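Local coordinates for protein restriction endonuclease LpnPI (Legionella pneumophila subsp. pneumophila str. Philadelphia 1, PDB 4RZL) that recognises modified cytosines in DNA through this N-terminal SRA-like domain and, as a whole enzyme, probably cuts the DNA as an endonuclease, at residues F88-H96 against P105-K113. Numbering follows the deposited sequence.
Sequences FIYYGDNKH and PRQGNATLK
The carboxylate of D93 sits on the first turn of helix 108-119 and takes two backbone N-H groups. D93 OD2 accepts from G108 N at 2.8 Å, on the syn side but 33° out of the carboxylate plane. D93 OD1 accepts from N109 N at 2.9 Å, with the donor 38° out of that plane. CG of D93 lies between its own backbone N and carbonyl carbon, which swings the carboxylate to the helix end. D93 OD2 has two more donors: a water, which also accepts from R106 N, and T104 OG1. The bound N-H groups and the helix dipole probably favour the charged form of D93.

The N109 side chain runs back past D93, its amide 80° from the carboxylate plane. N109 OD1 lies 3.2 Å from G92 CA and accepts a weak hydrogen bond from D93 N. N109 ND2 passes 3.4 Å from N94 CB and gives its hydrogens to I101 O and N180 OD1. L112 CD1 meets the edge of the Y90 ring at CE2, 4.3 Å away. With Q107 at the N-cap, an aspartate from the loop after strand 87-91 thus binds the first two N-H groups of helix 108-119 in the SRA-like domain.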
loop_
_atom_site.group_PDB
_atom_site.type_symbol
_atom_site.label_atom_id
_atom_site.label_comp_id
_atom_site.label_asym_id
_atom_site.label_seq_id
_atom_site.Cartn_x
_atom_site.Cartn_y
_atom_site.Cartn_z
ATOM N N PHE A 88 5.100 -7.277 4.075
ATOM C CA PHE A 88 4.813 -7.054 2.658
ATOM C C PHE A 88 6.072 -6.631 1.923
ATOM O O PHE A 88 6.738 -5.683 2.322
ATOM C CB PHE A 88 3.727 -5.983 2.508
ATOM C CG PHE A 88 3.337 -5.692 1.082
ATOM C CD1 PHE A 88 2.904 -6.704 0.247
ATOM C CD2 PHE A 88 3.367 -4.396 0.600
ATOM C CE1 PHE A 88 2.530 -6.447 -1.063
ATOM C CE2 PHE A 88 2.979 -4.119 -0.716
ATOM C CZ PHE A 88 2.565 -5.159 -1.546
ATOM N N ILE A 89 6.396 -7.326 0.847
ATOM C CA ILE A 89 7.541 -6.947 0.026
ATOM C C ILE A 89 7.034 -6.343 -1.268
ATOM O O ILE A 89 6.240 -6.964 -1.971
ATOM C CB ILE A 89 8.450 -8.138 -0.279
ATOM C CG1 ILE A 89 9.015 -8.700 1.027
ATOM C CG2 ILE A 89 9.581 -7.713 -1.216
ATOM C CD1 ILE A 89 9.846 -9.940 0.828
ATOM N N TYR A 90 7.502 -5.134 -1.565
ATOM C CA TYR A 90 6.955 -4.300 -2.627
ATOM C C TYR A 90 8.055 -3.715 -3.504
ATOM O O TYR A 90 9.034 -3.179 -2.986
ATOM C CB TYR A 90 6.136 -3.170 -2.006
ATOM C CG TYR A 90 5.597 -2.154 -2.982
ATOM C CD1 TYR A 90 4.443 -2.406 -3.714
ATOM C CD2 TYR A 90 6.232 -0.931 -3.155
ATOM C CE1 TYR A 90 3.941 -1.460 -4.595
ATOM C CE2 TYR A 90 5.738 0.023 -4.044
ATOM C CZ TYR A 90 4.595 -0.246 -4.756
ATOM O OH TYR A 90 4.102 0.705 -5.628
ATOM N N TYR A 91 7.905 -3.811 -4.820
ATOM C CA TYR A 91 8.915 -3.266 -5.729
ATOM C C TYR A 91 8.479 -1.922 -6.292
ATOM O O TYR A 91 7.299 -1.716 -6.591
ATOM C CB TYR A 91 9.220 -4.258 -6.857
ATOM C CG TYR A 91 10.045 -5.428 -6.373
ATOM C CD1 TYR A 91 9.437 -6.554 -5.834
ATOM C CD2 TYR A 91 11.436 -5.388 -6.416
ATOM C CE1 TYR A 91 10.184 -7.610 -5.365
ATOM C CE2 TYR A 91 12.200 -6.464 -5.966
ATOM C CZ TYR A 91 11.566 -7.569 -5.441
ATOM O OH TYR A 91 12.303 -8.635 -4.971
ATOM N N GLY A 92 9.415 -1.049 -6.482
ATOM C CA GLY A 92 9.192 0.296 -6.846
ATOM C C GLY A 92 8.832 0.497 -8.305
ATOM O O GLY A 92 8.686 -0.385 -9.010
ATOM N N ASP A 93 8.659 1.720 -8.670
ATOM C CA ASP A 93 8.117 2.105 -9.889
ATOM C C ASP A 93 9.158 2.406 -11.013
ATOM O O ASP A 93 8.866 3.153 -11.801
ATOM C CB ASP A 93 7.094 3.211 -9.760
ATOM C CG ASP A 93 7.679 4.551 -9.281
ATOM O OD1 ASP A 93 8.749 4.637 -8.786
ATOM O OD2 ASP A 93 7.015 5.498 -9.359
ATOM N N ASN A 94 10.303 1.860 -10.944
ATOM C CA ASN A 94 11.280 1.985 -12.011
ATOM C C ASN A 94 11.474 0.611 -12.645
ATOM O O ASN A 94 12.399 -0.051 -12.429
ATOM C CB ASN A 94 12.629 2.594 -11.562
ATOM C CG ASN A 94 13.539 2.990 -12.748
ATOM O OD1 ASN A 94 13.069 3.329 -13.733
ATOM N ND2 ASN A 94 14.806 2.907 -12.590
ATOM N N LYS A 95 10.649 0.072 -13.349
ATOM C CA LYS A 95 10.608 -1.275 -13.827
ATOM C C LYS A 95 11.197 -1.502 -15.237
ATOM O O LYS A 95 11.291 -2.583 -15.625
ATOM C CB LYS A 95 9.234 -1.924 -13.631
ATOM C CG LYS A 95 8.769 -2.131 -12.150
ATOM C CD LYS A 95 7.351 -2.567 -12.063
ATOM C CE LYS A 95 7.002 -3.019 -10.678
ATOM N NZ LYS A 95 5.641 -3.396 -10.448
ATOM N N HIS A 96 11.584 -0.436 -15.905
ATOM C CA HIS A 96 12.142 -0.473 -17.259
ATOM C C HIS A 96 13.383 0.419 -17.360
ATOM O O HIS A 96 13.555 1.348 -16.555
ATOM C CB HIS A 96 11.106 0.003 -18.294
ATOM C CG HIS A 96 9.860 -0.825 -18.343
ATOM N ND1 HIS A 96 8.771 -0.577 -17.535
ATOM C CD2 HIS A 96 9.522 -1.883 -19.119
ATOM C CE1 HIS A 96 7.820 -1.459 -17.801
ATOM N NE2 HIS A 96 8.250 -2.258 -18.760
ATOM N N PRO A 105 7.668 8.854 -13.201
ATOM C CA PRO A 105 6.540 9.784 -13.383
ATOM C C PRO A 105 5.672 9.945 -12.130
ATOM O O PRO A 105 5.290 11.069 -11.796
ATOM C CB PRO A 105 5.739 9.136 -14.519
ATOM C CG PRO A 105 6.752 8.323 -15.279
ATOM C CD PRO A 105 7.675 7.782 -14.215
ATOM N N ARG A 106 5.386 8.845 -11.435
ATOM C CA ARG A 106 4.552 8.910 -10.237
ATOM C C ARG A 106 5.375 9.162 -8.972
ATOM O O ARG A 106 4.822 9.304 -7.877
ATOM C CB ARG A 106 3.744 7.623 -10.085
ATOM C CG ARG A 106 2.784 7.362 -11.241
ATOM C CD ARG A 106 1.933 6.131 -10.976
ATOM N NE ARG A 106 1.184 5.722 -12.164
ATOM C CZ ARG A 106 0.029 6.254 -12.558
ATOM N NH1 ARG A 106 -0.542 7.230 -11.853
ATOM N NH2 ARG A 106 -0.557 5.801 -13.661
ATOM N N GLN A 107 6.698 9.207 -9.122
ATOM C CA GLN A 107 7.588 9.519 -8.001
ATOM C C GLN A 107 7.469 8.518 -6.847
ATOM O O GLN A 107 7.665 8.879 -5.681
ATOM C CB GLN A 107 7.305 10.932 -7.485
ATOM C CG GLN A 107 7.773 12.050 -8.417
ATOM C CD GLN A 107 9.286 12.184 -8.441
ATOM O OE1 GLN A 107 9.876 12.823 -7.562
ATOM N NE2 GLN A 107 9.928 11.581 -9.445
ATOM N N GLY A 108 7.155 7.268 -7.173
ATOM C CA GLY A 108 7.020 6.229 -6.165
ATOM C C GLY A 108 8.346 6.010 -5.447
ATOM O O GLY A 108 8.404 6.023 -4.219
ATOM N N ASN A 109 9.413 5.822 -6.220
ATOM C CA ASN A 109 10.727 5.555 -5.648
ATOM C C ASN A 109 11.264 6.716 -4.832
ATOM O O ASN A 109 11.803 6.508 -3.747
ATOM C CB ASN A 109 11.719 5.191 -6.753
ATOM C CG ASN A 109 11.589 3.757 -7.181
ATOM O OD1 ASN A 109 10.949 2.957 -6.501
ATOM N ND2 ASN A 109 12.183 3.418 -8.317
ATOM N N ALA A 110 11.098 7.943 -5.326
ATOM C CA ALA A 110 11.537 9.104 -4.553
ATOM C C ALA A 110 10.780 9.166 -3.213
ATOM O O ALA A 110 11.340 9.500 -2.170
ATOM C CB ALA A 110 11.322 10.390 -5.358
ATOM N N THR A 111 9.500 8.822 -3.241
ATOM C CA THR A 111 8.692 8.888 -2.031
ATOM C C THR A 111 9.070 7.759 -1.072
ATOM O O THR A 111 9.160 7.988 0.147
ATOM C CB THR A 111 7.190 8.829 -2.349
ATOM O OG1 THR A 111 6.861 9.888 -3.253
ATOM C CG2 THR A 111 6.363 8.980 -1.079
ATOM N N LEU A 112 9.301 6.557 -1.619
ATOM C CA LEU A 112 9.778 5.427 -0.817
ATOM C C LEU A 112 11.044 5.827 -0.077
ATOM O O LEU A 112 11.164 5.595 1.123
ATOM C CB LEU A 112 10.040 4.184 -1.669
ATOM C CG LEU A 112 8.836 3.391 -2.186
ATOM C CD1 LEU A 112 9.271 2.272 -3.136
ATOM C CD2 LEU A 112 8.057 2.809 -1.046
ATOM N N LYS A 113 11.979 6.463 -0.774
ATOM C CA LYS A 113 13.216 6.862 -0.108
ATOM C C LYS A 113 12.930 7.820 1.055
ATOM O O LYS A 113 13.488 7.684 2.150
ATOM C CB LYS A 113 14.195 7.505 -1.099
ATOM C CG LYS A 113 15.495 7.943 -0.418
ATOM C CD LYS A 113 16.451 8.685 -1.354
ATOM C CE LYS A 113 17.650 9.265 -0.587
ATOM N NZ LYS A 113 18.237 8.242 0.349
HETATM O O HOH W 1 6.272 5.998 -12.043
#